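Local coordinates for lipoate-protein ligase 1 (PDB 5T8U) that belongs to the lipoyl protein ligase family, with a catalytic domain related to class II tRNA synthetases, and holds lipoic acid in the model, at residues A[13-18]-A[242-247]; A[56-61]-A[219-224]; A[318-323]-A[337-342]; A[292-297]-A[306-311]. All coordinates share one frame; numbering follows the deposited sequence.

Contact 1: A[13-18]-A[242-247]; sequences LVLVSN and TVHYID
L15 pairs with H244 and V16 with Y245 as neighbouring parallel strands at the margin of the large mixed sheet, where 244-245 is the outermost strand. The backbone supplies the bonds. The carbonyl of V14 takes the amide of H244 (V14 O to H244 N, 2.8 Å), V16 N reaches H244 O at 2.7 Å with a more bent geometry (134°), and V16 O accepts I246 N at 3.0 Å. L15 and H244 thus share one face of the sheet, and V16 and Y245 the other. On the first face, L15 CD2 meets H244 CB at 3.7 Å, and L13 CD2 approaches the imidazole obliquely. On the second, V16 is turned with CG1 opposite its own amide nitrogen (chi1 177°), directing that methyl to the Y245 ring, while CG2 lies against V243 CG1. Farther along, the N18 amide lies almost coplanar with the Y245 ring, and its ND2 sits at the ring edge. S17 OG abuts D247 CB but bonds to N25. Here, then, three main-chain bonds hold the register, and the side-chain contacts that fill in on both faces are largely apolar.

Contact 2: A[56-61]-A[219-224]; sequences LFLWRN and ALIKEF
F224 N donates to L220 O at 2.9 Å, one turn of helix 213-227; the two residues are four apart, on the same side of the helix, which faces the strand carrying L56 and L58. The side chains that meet across the contact are all hydrocarbon. L56 CB stands over the centre of the F224 ring, 3.7 Å from its centroid and 12° off the ring normal, a CH-pi contact. F224 offers this face because its CG is swung opposite the backbone N (chi1 175°), and the two side chains run past each other in opposite directions, with L56 CD2 reaching F224 CG at 4.0 Å. The helix segment is antiparallel to strand 56-59, its axis 10.4 Å away: it covers one face of the large sheet in the catalytic domain, an ordinary alpha/beta layer packing. L58 splits its two methyls between neighbouring helix residues, CD1 going to I221 CG1 at 3.7 Å and CD2 to L220 CD2 at 4.0 Å. All five residues are buried. From the same strand, F57 and W59 leave on the other face, toward helix 22-34, and W59 belongs to the pocket that holds lipoic acid. F110 of strand 105-112 and V14 also pack on F224.

Contact 3: A[318-323]-A[337-342]; sequences DHLKSI and IFFKKL
F338 pushes its ring against S322 and I323, which follow residues 318-321 of helix 314-321. I323 meets the ring obliquely, with I323 CG1 lying 3.6 Å from F338 CE1. The ring reaches this far because its CG points opposite the F338 backbone N (chi1 170°). S322 OG comes to the ring edge, close to its plane, 3.1 Å from F338 CZ. The same hydroxyl bonds back to H319 O, at a distance in the model so short that its exact length is doubtful. L342 leans in beside them, CD2 lying 3.8 Å from S322 OG and 3.9 Å from H319 O. Deeper down, L320 CD2 touches F339 CE1 at 4.0 Å, the two side chains crossing at a slant; both also pack on L350 of helix 347-357. I323 leans in addition on I302, and L320 on I307, of strand 302-309. This is consistent with the C-terminal domain of this ligase family, in which here helices joined by apolar side chains pack on a small antiparallel sheet.

Contact 4: A[292-297]-A[306-311]; sequences ELFFNV and NIFSDC
F294 and F308 cross their side chains at about a right angle on one face of a beta hairpin, the antiparallel pair of strands 289-297 and 302-309. Their ring planes stand 54° apart with centroids 5.3 Å from each other, neither stacked nor edge-to-face, and the nearest approach is F294 CE2 to F308 CD1 at 3.5 Å. Both rings branch in the same way (chi1 -57° in each), with CG beside the residue's own backbone N, although the two strands run in opposite senses. E292 shares this face: its carboxylate OE1 lies at the edge of the F308 ring, 4.1 Å from F308 CD1. H281 of strand 280-286 stacks on the F294 ring. L293 and I307 occupy the reverse side of the hairpin, running side by side in the same direction with L293 CD1 3.8 Å from I307 CG1, and I307 goes on to pack against L320. Main-chain bonds hold the register: E292 N to F308 O and F308 N to E292 O are each 2.9 Å. F294 N points to N306 O at 2.9 Å and 177°, and that same oxygen lies at the edge of the F294 ring, 3.8 Å from CD2.

From the N terminus, strand 13-17 comes first, then, after two helices, strand 55-59. Contact 2 closes its loop when helix 213-227 returns to the second of these strands, and contact 1 closes outside it when 242-247 reaches the first, so contact 2 is nested within contact 1. The two meet in the large sheet, where L15 N approaches L56 O at 2.8 Å, probably a hydrogen bond. Contact 4 then closes a short hairpin and contact 3 follows in series, a helix pair whose first helix, 314-321, packs on that hairpin through L320 on I307. None of the loops cross. Contacts 1 and 3 lie on opposite sides of the chain's centre, their own centres about 41 Å apart.

Contact 1: A[13-18]-A[242-247]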
loop_
_atom_site.group_PDB
_atom_site.type_symbol
_atom_site.label_atom_id
_atom_site.label_comp_id
_atom_site.label_asym_id
_atom_site.label_seq_id
_atom_site.Cartn_x
_atom_site.Cartn_y
_atom_site.Cartn_z
ATOM N N LEU A 13 -11.954 -15.341 -3.002
ATOM C CA LEU A 13 -10.764 -16.098 -2.641
ATOM C C LEU A 13 -10.162 -15.567 -1.348
ATOM O O LEU A 13 -10.143 -14.355 -1.104
ATOM C CB LEU A 13 -9.704 -16.039 -3.746
ATOM C CG LEU A 13 -9.870 -16.961 -4.953
ATOM C CD1 LEU A 13 -8.838 -16.612 -6.016
ATOM C CD2 LEU A 13 -9.736 -18.420 -4.546
ATOM N N VAL A 14 -9.660 -16.491 -0.535
ATOM C CA VAL A 14 -8.925 -16.180 0.684
ATOM C C VAL A 14 -7.558 -16.841 0.554
ATOM O O VAL A 14 -7.458 -18.075 0.517
ATOM C CB VAL A 14 -9.658 -16.669 1.940
ATOM C CG1 VAL A 14 -8.946 -16.191 3.196
ATOM C CG2 VAL A 14 -11.108 -16.203 1.928
ATOM N N LEU A 15 -6.511 -16.027 0.480
ATOM C CA LEU A 15 -5.148 -16.490 0.277
ATOM C C LEU A 15 -4.311 -16.143 1.501
ATOM O O LEU A 15 -4.526 -15.108 2.143
ATOM C CB LEU A 15 -4.537 -15.858 -0.980
ATOM C CG LEU A 15 -5.466 -15.772 -2.196
ATOM C CD1 LEU A 15 -4.758 -15.096 -3.361
ATOM C CD2 LEU A 15 -5.973 -17.146 -2.600
ATOM N N VAL A 16 -3.360 -17.015 1.822
ATOM C CA VAL A 16 -2.517 -16.863 3.000
ATOM C C VAL A 16 -1.078 -17.159 2.610
ATOM O O VAL A 16 -0.816 -18.035 1.777
ATOM C CB VAL A 16 -2.974 -17.794 4.144
ATOM C CG1 VAL A 16 -2.047 -17.672 5.349
ATOM C CG2 VAL A 16 -4.407 -17.478 4.540
ATOM N N SER A 17 -0.146 -16.424 3.210
ATOM C CA SER A 17 1.280 -16.669 3.049
ATOM C C SER A 17 1.895 -16.844 4.429
ATOM O O SER A 17 1.852 -15.922 5.251
ATOM C CB SER A 17 1.960 -15.522 2.300
ATOM O OG SER A 17 3.369 -15.673 2.315
ATOM N N ASN A 18 2.454 -18.026 4.685
ATOM C CA ASN A 18 3.149 -18.268 5.942
ATOM C C ASN A 18 4.577 -17.741 5.931
ATOM O O ASN A 18 5.211 -17.699 6.992
ATOM C CB ASN A 18 3.155 -19.764 6.267
ATOM C CG ASN A 18 1.801 -20.263 6.725
ATOM O OD1 ASN A 18 1.317 -19.884 7.792
ATOM N ND2 ASN A 18 1.185 -21.126 5.927
ATOM N N THR A 242 -12.935 -21.301 2.839
ATOM C CA THR A 242 -11.823 -21.909 2.121
ATOM C C THR A 242 -10.616 -20.986 2.184
ATOM O O THR A 242 -10.749 -19.765 2.057
ATOM C CB THR A 242 -12.190 -22.197 0.659
ATOM O OG1 THR A 242 -13.353 -23.034 0.613
ATOM C CG2 THR A 242 -11.043 -22.897 -0.059
ATOM N N VAL A 243 -9.437 -21.579 2.373
ATOM C CA VAL A 243 -8.200 -20.834 2.574
ATOM C C VAL A 243 -7.116 -21.474 1.717
ATOM O O VAL A 243 -6.862 -22.678 1.831
ATOM C CB VAL A 243 -7.772 -20.815 4.054
ATOM C CG1 VAL A 243 -6.467 -20.045 4.235
ATOM C CG2 VAL A 243 -8.872 -20.209 4.914
ATOM N N HIS A 244 -6.481 -20.676 0.863
ATOM C CA HIS A 244 -5.377 -21.131 0.033
ATOM C C HIS A 244 -4.051 -20.631 0.596
ATOM O O HIS A 244 -3.965 -19.536 1.156
ATOM C CB HIS A 244 -5.538 -20.647 -1.410
ATOM C CG HIS A 244 -6.608 -21.362 -2.173
ATOM N ND1 HIS A 244 -7.951 -21.098 -2.001
ATOM C CD2 HIS A 244 -6.535 -22.332 -3.115
ATOM C CE1 HIS A 244 -8.656 -21.875 -2.804
ATOM N NE2 HIS A 244 -7.821 -22.634 -3.489
ATOM N N TYR A 245 -3.016 -21.455 0.442
ATOM C CA TYR A 245 -1.665 -21.132 0.888
ATOM C C TYR A 245 -0.765 -21.045 -0.336
ATOM O O TYR A 245 -0.604 -22.030 -1.065
ATOM C CB TYR A 245 -1.155 -22.183 1.878
ATOM C CG TYR A 245 -1.936 -22.207 3.174
ATOM C CD1 TYR A 245 -1.455 -21.573 4.310
ATOM C CD2 TYR A 245 -3.164 -22.853 3.257
ATOM C CE1 TYR A 245 -2.168 -21.585 5.495
ATOM C CE2 TYR A 245 -3.885 -22.871 4.438
ATOM C CZ TYR A 245 -3.383 -22.235 5.552
ATOM O OH TYR A 245 -4.098 -22.253 6.729
ATOM N N ILE A 246 -0.175 -19.870 -0.555
ATOM C CA ILE A 246 0.527 -19.580 -1.799
ATOM C C ILE A 246 2.030 -19.411 -1.614
ATOM O O ILE A 246 2.765 -19.457 -2.613
ATOM C CB ILE A 246 -0.062 -18.331 -2.488
ATOM C CG1 ILE A 246 0.003 -17.119 -1.551
ATOM C CG2 ILE A 246 -1.497 -18.601 -2.921
ATOM C CD1 ILE A 246 -0.355 -15.806 -2.217
ATOM N N ASP A 247 2.515 -19.218 -0.386
ATOM C CA ASP A 247 3.945 -19.015 -0.184
ATOM C C ASP A 247 4.782 -20.195 -0.662
ATOM O O ASP A 247 6.003 -20.052 -0.796
ATOM C CB ASP A 247 4.234 -18.732 1.292
ATOM C CG ASP A 247 3.739 -19.832 2.205
ATOM O OD1 ASP A 247 2.712 -20.460 1.877
ATOM O OD2 ASP A 247 4.377 -20.064 3.254
#

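Contact 2: A[56-61]-A[219-224]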
loop_
_atom_site.group_PDB
_atom_site.type_symbol
_atom_site.label_atom_id
_atom_site.label_comp_id
_atom_site.label_asym_id
_atom_site.label_seq_id
_atom_site.Cartn_x
_atom_site.Cartn_y
_atom_site.Cartn_z
ATOM N N LEU A 56 -9.049 -11.669 -0.640
ATOM C CA LEU A 56 -8.437 -11.253 0.614
ATOM C C LEU A 56 -7.168 -12.063 0.816
ATOM O O LEU A 56 -7.211 -13.295 0.794
ATOM C CB LEU A 56 -9.386 -11.454 1.799
ATOM C CG LEU A 56 -8.746 -11.339 3.188
ATOM C CD1 LEU A 56 -8.067 -9.988 3.371
ATOM C CD2 LEU A 56 -9.783 -11.565 4.273
ATOM N N PHE A 57 -6.044 -11.379 1.014
ATOM C CA PHE A 57 -4.748 -12.026 1.178
ATOM C C PHE A 57 -4.130 -11.571 2.492
ATOM O O PHE A 57 -3.933 -10.370 2.705
ATOM C CB PHE A 57 -3.826 -11.703 0.001
ATOM C CG PHE A 57 -2.393 -12.098 0.223
ATOM C CD1 PHE A 57 -2.073 -13.366 0.674
ATOM C CD2 PHE A 57 -1.363 -11.204 -0.035
ATOM C CE1 PHE A 57 -0.759 -13.736 0.876
ATOM C CE2 PHE A 57 -0.044 -11.570 0.163
ATOM C CZ PHE A 57 0.258 -12.839 0.619
ATOM N N LEU A 58 -3.819 -12.528 3.363
ATOM C CA LEU A 58 -3.300 -12.243 4.694
ATOM C C LEU A 58 -1.841 -12.666 4.786
ATOM O O LEU A 58 -1.456 -13.715 4.262
ATOM C CB LEU A 58 -4.129 -12.962 5.760
ATOM C CG LEU A 58 -5.541 -12.397 5.914
ATOM C CD1 LEU A 58 -6.515 -13.462 6.394
ATOM C CD2 LEU A 58 -5.524 -11.215 6.868
ATOM N N TRP A 59 -1.028 -11.847 5.453
ATOM C CA TRP A 59 0.403 -12.113 5.514
ATOM C C TRP A 59 1.015 -11.321 6.658
ATOM O O TRP A 59 0.480 -10.296 7.084
ATOM C CB TRP A 59 1.091 -11.773 4.186
ATOM C CG TRP A 59 0.658 -10.464 3.569
ATOM C CD1 TRP A 59 -0.582 -10.153 3.085
ATOM C CD2 TRP A 59 1.472 -9.303 3.350
ATOM N NE1 TRP A 59 -0.593 -8.872 2.592
ATOM C CE2 TRP A 59 0.655 -8.329 2.740
ATOM C CE3 TRP A 59 2.809 -8.990 3.613
ATOM C CZ2 TRP A 59 1.131 -7.068 2.391
ATOM C CZ3 TRP A 59 3.280 -7.737 3.262
ATOM C CH2 TRP A 59 2.443 -6.791 2.660
ATOM N N ARG A 60 2.146 -11.815 7.154
ATOM C CA ARG A 60 2.881 -11.167 8.230
ATOM C C ARG A 60 4.352 -11.083 7.850
ATOM O O ARG A 60 4.850 -11.885 7.057
ATOM C CB ARG A 60 2.721 -11.924 9.556
ATOM C CG ARG A 60 1.294 -11.963 10.080
ATOM C CD ARG A 60 1.083 -13.135 11.025
ATOM N NE ARG A 60 1.921 -13.049 12.218
ATOM C CZ ARG A 60 2.047 -14.020 13.117
ATOM N NH1 ARG A 60 1.391 -15.163 12.964
ATOM N NH2 ARG A 60 2.831 -13.851 14.172
ATOM N N ASN A 61 5.042 -10.100 8.423
ATOM C CA ASN A 61 6.445 -9.862 8.124
ATOM C C ASN A 61 7.219 -9.651 9.417
ATOM O O ASN A 61 6.689 -9.123 10.398
ATOM C CB ASN A 61 6.632 -8.643 7.213
ATOM C CG ASN A 61 5.622 -8.599 6.088
ATOM O OD1 ASN A 61 5.790 -9.250 5.058
ATOM N ND2 ASN A 61 4.564 -7.823 6.279
ATOM N N ALA A 219 -11.553 -14.433 12.301
ATOM C CA ALA A 219 -12.734 -13.573 12.325
ATOM C C ALA A 219 -12.842 -12.756 11.042
ATOM O O ALA A 219 -13.935 -12.599 10.481
ATOM C CB ALA A 219 -12.687 -12.652 13.544
ATOM N N LEU A 220 -11.711 -12.244 10.555
ATOM C CA LEU A 220 -11.720 -11.400 9.365
ATOM C C LEU A 220 -12.145 -12.187 8.131
ATOM O O LEU A 220 -12.911 -11.681 7.301
ATOM C CB LEU A 220 -10.336 -10.785 9.166
ATOM C CG LEU A 220 -10.183 -9.694 8.109
ATOM C CD1 LEU A 220 -11.145 -8.546 8.361
ATOM C CD2 LEU A 220 -8.750 -9.194 8.109
ATOM N N ILE A 221 -11.654 -13.419 7.986
ATOM C CA ILE A 221 -12.092 -14.266 6.880
ATOM C C ILE A 221 -13.587 -14.538 6.988
ATOM O O ILE A 221 -14.318 -14.506 5.988
ATOM C CB ILE A 221 -11.277 -15.573 6.853
ATOM C CG1 ILE A 221 -9.784 -15.267 6.681
ATOM C CG2 ILE A 221 -11.761 -16.482 5.725
ATOM C CD1 ILE A 221 -8.880 -16.477 6.844
ATOM N N LYS A 222 -14.066 -14.805 8.206
ATOM C CA LYS A 222 -15.492 -15.022 8.421
ATOM C C LYS A 222 -16.309 -13.843 7.903
ATOM O O LYS A 222 -17.196 -14.006 7.060
ATOM C CB LYS A 222 -15.765 -15.259 9.909
ATOM C CG LYS A 222 -15.515 -16.690 10.366
ATOM C CD LYS A 222 -15.678 -16.831 11.872
ATOM C CE LYS A 222 -15.705 -18.292 12.303
ATOM N NZ LYS A 222 -15.957 -18.445 13.767
ATOM N N GLU A 223 -16.018 -12.637 8.400
ATOM C CA GLU A 223 -16.781 -11.467 7.974
ATOM C C GLU A 223 -16.563 -11.130 6.503
ATOM O O GLU A 223 -17.405 -10.456 5.904
ATOM C CB GLU A 223 -16.422 -10.262 8.844
ATOM C CG GLU A 223 -17.033 -10.305 10.234
ATOM C CD GLU A 223 -18.548 -10.235 10.209
ATOM O OE1 GLU A 223 -19.175 -10.467 11.264
ATOM O OE2 GLU A 223 -19.114 -9.948 9.133
ATOM N N PHE A 224 -15.455 -11.578 5.912
ATOM C CA PHE A 224 -15.227 -11.386 4.483
ATOM C C PHE A 224 -16.181 -12.248 3.662
ATOM O O PHE A 224 -17.018 -11.733 2.901
ATOM C CB PHE A 224 -13.764 -11.714 4.169
ATOM C CG PHE A 224 -13.414 -11.670 2.709
ATOM C CD1 PHE A 224 -13.095 -10.471 2.093
ATOM C CD2 PHE A 224 -13.367 -12.835 1.961
ATOM C CE1 PHE A 224 -12.756 -10.435 0.754
ATOM C CE2 PHE A 224 -13.030 -12.805 0.622
ATOM C CZ PHE A 224 -12.724 -11.602 0.018
#

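Contact 3: A[318-323]-A[337-342]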
loop_
_atom_site.group_PDB
_atom_site.type_symbol
_atom_site.label_atom_id
_atom_site.label_comp_id
_atom_site.label_asym_id
_atom_site.label_seq_id
_atom_site.Cartn_x
_atom_site.Cartn_y
_atom_site.Cartn_z
ATOM N N ASP A 318 2.616 10.728 -10.253
ATOM C CA ASP A 318 3.240 10.414 -11.534
ATOM C C ASP A 318 2.836 11.434 -12.593
ATOM O O ASP A 318 3.681 11.905 -13.371
ATOM C CB ASP A 318 2.868 8.998 -11.971
ATOM C CG ASP A 318 3.534 7.934 -11.120
ATOM O OD1 ASP A 318 4.678 8.162 -10.672
ATOM O OD2 ASP A 318 2.918 6.870 -10.901
ATOM N N HIS A 319 1.553 11.803 -12.626
ATOM C CA HIS A 319 1.113 12.850 -13.540
ATOM C C HIS A 319 1.857 14.155 -13.290
ATOM O O HIS A 319 2.112 14.911 -14.233
ATOM C CB HIS A 319 -0.396 13.054 -13.415
ATOM C CG HIS A 319 -1.205 12.041 -14.164
ATOM N ND1 HIS A 319 -2.389 11.527 -13.680
ATOM C CD2 HIS A 319 -1.004 11.452 -15.366
ATOM C CE1 HIS A 319 -2.880 10.663 -14.550
ATOM N NE2 HIS A 319 -2.059 10.598 -15.582
ATOM N N LEU A 320 2.214 14.440 -12.034
ATOM C CA LEU A 320 3.096 15.574 -11.772
ATOM C C LEU A 320 4.482 15.326 -12.354
ATOM O O LEU A 320 5.063 16.214 -12.988
ATOM C CB LEU A 320 3.191 15.847 -10.270
ATOM C CG LEU A 320 1.919 16.264 -9.522
ATOM C CD1 LEU A 320 2.265 16.700 -8.105
ATOM C CD2 LEU A 320 1.164 17.366 -10.251
ATOM N N LYS A 321 5.023 14.122 -12.155
ATOM C CA LYS A 321 6.333 13.786 -12.697
ATOM C C LYS A 321 6.394 13.952 -14.208
ATOM O O LYS A 321 7.488 14.133 -14.756
ATOM C CB LYS A 321 6.707 12.349 -12.325
ATOM C CG LYS A 321 7.411 12.211 -10.983
ATOM C CD LYS A 321 7.521 10.749 -10.569
ATOM C CE LYS A 321 8.407 10.571 -9.345
ATOM N NZ LYS A 321 9.854 10.574 -9.692
ATOM N N SER A 322 5.252 13.902 -14.897
ATOM C CA SER A 322 5.259 14.111 -16.341
ATOM C C SER A 322 5.752 15.500 -16.735
ATOM O O SER A 322 5.948 15.751 -17.930
ATOM C CB SER A 322 3.858 13.886 -16.915
ATOM O OG SER A 322 2.982 14.938 -16.556
ATOM N N ILE A 323 5.953 16.406 -15.774
ATOM C CA ILE A 323 6.440 17.743 -16.103
ATOM C C ILE A 323 7.913 17.707 -16.486
ATOM O O ILE A 323 8.389 18.574 -17.228
ATOM C CB ILE A 323 6.199 18.708 -14.926
ATOM C CG1 ILE A 323 6.437 20.156 -15.370
ATOM C CG2 ILE A 323 7.104 18.357 -13.754
ATOM C CD1 ILE A 323 6.161 21.199 -14.299
ATOM N N ILE A 337 -0.604 26.151 -18.518
ATOM C CA ILE A 337 -1.095 25.358 -19.645
ATOM C C ILE A 337 -0.874 23.875 -19.375
ATOM O O ILE A 337 -1.787 23.052 -19.516
ATOM C CB ILE A 337 -0.408 25.804 -20.951
ATOM C CG1 ILE A 337 -0.830 27.230 -21.326
ATOM C CG2 ILE A 337 -0.704 24.830 -22.094
ATOM C CD1 ILE A 337 -2.291 27.382 -21.715
ATOM N N PHE A 338 0.348 23.516 -18.974
ATOM C CA PHE A 338 0.667 22.111 -18.743
ATOM C C PHE A 338 -0.282 21.489 -17.726
ATOM O O PHE A 338 -0.728 20.349 -17.899
ATOM C CB PHE A 338 2.115 21.969 -18.279
ATOM C CG PHE A 338 2.455 20.590 -17.798
ATOM C CD1 PHE A 338 2.754 20.362 -16.467
ATOM C CD2 PHE A 338 2.452 19.518 -18.673
ATOM C CE1 PHE A 338 3.057 19.092 -16.020
ATOM C CE2 PHE A 338 2.755 18.245 -18.232
ATOM C CZ PHE A 338 3.058 18.032 -16.904
ATOM N N PHE A 339 -0.599 22.219 -16.654
ATOM C CA PHE A 339 -1.572 21.710 -15.694
ATOM C C PHE A 339 -2.962 21.611 -16.306
ATOM O O PHE A 339 -3.722 20.697 -15.966
ATOM C CB PHE A 339 -1.601 22.595 -14.450
ATOM C CG PHE A 339 -0.537 22.258 -13.450
ATOM C CD1 PHE A 339 -0.772 21.321 -12.458
ATOM C CD2 PHE A 339 0.704 22.870 -13.506
ATOM C CE1 PHE A 339 0.206 21.005 -11.540
ATOM C CE2 PHE A 339 1.685 22.557 -12.589
ATOM C CZ PHE A 339 1.436 21.622 -11.604
ATOM N N LYS A 340 -3.311 22.530 -17.206
ATOM C CA LYS A 340 -4.600 22.446 -17.880
ATOM C C LYS A 340 -4.681 21.211 -18.766
ATOM O O LYS A 340 -5.775 20.690 -19.011
ATOM C CB LYS A 340 -4.843 23.705 -18.711
ATOM C CG LYS A 340 -6.307 23.966 -19.029
ATOM C CD LYS A 340 -6.468 24.934 -20.193
ATOM C CE LYS A 340 -7.769 25.711 -20.089
ATOM N NZ LYS A 340 -8.209 26.256 -21.401
ATOM N N LYS A 341 -3.537 20.726 -19.254
ATOM C CA LYS A 341 -3.528 19.584 -20.160
ATOM C C LYS A 341 -3.770 18.258 -19.449
ATOM O O LYS A 341 -4.138 17.278 -20.108
ATOM C CB LYS A 341 -2.198 19.522 -20.913
ATOM N N LEU A 342 -3.579 18.201 -18.134
ATOM C CA LEU A 342 -3.716 16.951 -17.401
ATOM C C LEU A 342 -5.178 16.654 -17.089
ATOM O O LEU A 342 -5.975 17.562 -16.838
ATOM C CB LEU A 342 -2.919 17.005 -16.096
ATOM C CG LEU A 342 -1.420 17.281 -16.196
ATOM C CD1 LEU A 342 -0.875 17.655 -14.827
ATOM C CD2 LEU A 342 -0.683 16.074 -16.754
#

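Contact 4: A[292-297]-A[306-311]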
loop_
_atom_site.group_PDB
_atom_site.type_symbol
_atom_site.label_atom_id
_atom_site.label_comp_id
_atom_site.label_asym_id
_atom_site.label_seq_id
_atom_site.Cartn_x
_atom_site.Cartn_y
_atom_site.Cartn_z
ATOM N N GLU A 292 7.749 17.367 -2.352
ATOM C CA GLU A 292 9.099 17.875 -2.560
ATOM C C GLU A 292 9.449 17.717 -4.030
ATOM O O GLU A 292 9.468 16.594 -4.547
ATOM C CB GLU A 292 10.118 17.128 -1.695
ATOM C CG GLU A 292 10.126 17.533 -0.237
ATOM C CD GLU A 292 11.270 16.902 0.531
ATOM O OE1 GLU A 292 11.886 15.948 0.009
ATOM O OE2 GLU A 292 11.558 17.364 1.656
ATOM N N LEU A 293 9.735 18.833 -4.692
ATOM C CA LEU A 293 10.118 18.847 -6.097
ATOM C C LEU A 293 11.582 19.237 -6.223
ATOM O O LEU A 293 12.004 20.261 -5.678
ATOM C CB LEU A 293 9.254 19.824 -6.897
ATOM C CG LEU A 293 8.048 19.226 -7.617
ATOM C CD1 LEU A 293 7.008 18.747 -6.616
ATOM C CD2 LEU A 293 7.449 20.234 -8.586
ATOM N N PHE A 294 12.347 18.417 -6.935
ATOM C CA PHE A 294 13.713 18.739 -7.324
ATOM C C PHE A 294 13.758 18.905 -8.834
ATOM O O PHE A 294 13.183 18.096 -9.567
ATOM C CB PHE A 294 14.686 17.639 -6.888
ATOM C CG PHE A 294 14.672 17.364 -5.410
ATOM C CD1 PHE A 294 15.699 17.814 -4.598
ATOM C CD2 PHE A 294 13.633 16.652 -4.834
ATOM C CE1 PHE A 294 15.690 17.560 -3.239
ATOM C CE2 PHE A 294 13.618 16.396 -3.475
ATOM C CZ PHE A 294 14.648 16.851 -2.677
ATOM N N PHE A 295 14.429 19.953 -9.308
ATOM C CA PHE A 295 14.426 20.206 -10.743
ATOM C C PHE A 295 15.652 21.010 -11.148
ATOM O O PHE A 295 16.260 21.716 -10.338
ATOM C CB PHE A 295 13.146 20.933 -11.177
ATOM C CG PHE A 295 12.966 22.285 -10.544
ATOM C CD1 PHE A 295 12.264 22.423 -9.358
ATOM C CD2 PHE A 295 13.490 23.419 -11.142
ATOM C CE1 PHE A 295 12.093 23.666 -8.778
ATOM C CE2 PHE A 295 13.322 24.665 -10.568
ATOM C CZ PHE A 295 12.623 24.788 -9.385
ATOM N N ASN A 296 16.001 20.876 -12.427
ATOM C CA ASN A 296 17.042 21.659 -13.072
ATOM C C ASN A 296 16.433 22.424 -14.238
ATOM O O ASN A 296 15.415 22.015 -14.803
ATOM C CB ASN A 296 18.181 20.765 -13.580
ATOM C CG ASN A 296 18.743 19.866 -12.500
ATOM O OD1 ASN A 296 18.709 20.201 -11.317
ATOM N ND2 ASN A 296 19.263 18.712 -12.902
ATOM N N VAL A 297 17.063 23.540 -14.597
ATOM C CA VAL A 297 16.588 24.386 -15.687
ATOM C C VAL A 297 17.783 24.813 -16.524
ATOM O O VAL A 297 18.767 25.337 -15.991
ATOM C CB VAL A 297 15.820 25.617 -15.165
ATOM C CG1 VAL A 297 15.370 26.510 -16.322
ATOM C CG2 VAL A 297 14.618 25.183 -14.335
ATOM N N ASN A 306 12.428 15.365 -10.127
ATOM C CA ASN A 306 11.938 14.217 -9.380
ATOM C C ASN A 306 11.090 14.724 -8.224
ATOM O O ASN A 306 11.324 15.820 -7.705
ATOM C CB ASN A 306 13.093 13.351 -8.863
ATOM C CG ASN A 306 12.623 12.025 -8.299
ATOM O OD1 ASN A 306 11.449 11.672 -8.410
ATOM N ND2 ASN A 306 13.542 11.279 -7.699
ATOM N N ILE A 307 10.105 13.921 -7.829
ATOM C CA ILE A 307 9.164 14.286 -6.777
ATOM C C ILE A 307 9.218 13.226 -5.688
ATOM O O ILE A 307 9.063 12.032 -5.969
ATOM C CB ILE A 307 7.728 14.434 -7.315
ATOM C CG1 ILE A 307 7.686 15.485 -8.427
ATOM C CG2 ILE A 307 6.769 14.810 -6.179
ATOM C CD1 ILE A 307 6.319 15.679 -9.068
ATOM N N PHE A 308 9.440 13.664 -4.453
ATOM C CA PHE A 308 9.258 12.829 -3.276
ATOM C C PHE A 308 8.027 13.315 -2.526
ATOM O O PHE A 308 7.716 14.507 -2.534
ATOM C CB PHE A 308 10.482 12.875 -2.359
ATOM C CG PHE A 308 11.764 12.479 -3.032
ATOM C CD1 PHE A 308 12.968 13.041 -2.640
ATOM C CD2 PHE A 308 11.767 11.543 -4.053
ATOM C CE1 PHE A 308 14.151 12.678 -3.257
ATOM C CE2 PHE A 308 12.946 11.176 -4.672
ATOM C CZ PHE A 308 14.139 11.745 -4.274
ATOM N N SER A 309 7.315 12.394 -1.882
ATOM C CA SER A 309 6.044 12.768 -1.279
ATOM C C SER A 309 5.638 11.757 -0.218
ATOM O O SER A 309 6.223 10.679 -0.088
ATOM C CB SER A 309 4.953 12.884 -2.344
ATOM O OG SER A 309 3.709 13.255 -1.774
ATOM N N ASP A 310 4.601 12.134 0.531
ATOM C CA ASP A 310 3.983 11.311 1.562
ATOM C C ASP A 310 2.560 10.912 1.179
ATOM O O ASP A 310 1.785 10.477 2.038
ATOM C CB ASP A 310 3.986 12.078 2.886
ATOM C CG ASP A 310 3.909 11.173 4.097
ATOM O OD1 ASP A 310 4.613 10.143 4.121
ATOM O OD2 ASP A 310 3.160 11.511 5.038
ATOM N N CYS A 311 2.213 11.038 -0.099
ATOM C CA CYS A 311 0.829 11.032 -0.548
ATOM C C CYS A 311 0.350 9.624 -0.883
ATOM O O CYS A 311 1.140 8.741 -1.226
ATOM C CB CYS A 311 0.677 11.933 -1.778
ATOM S SG CYS A 311 -1.019 12.229 -2.322
#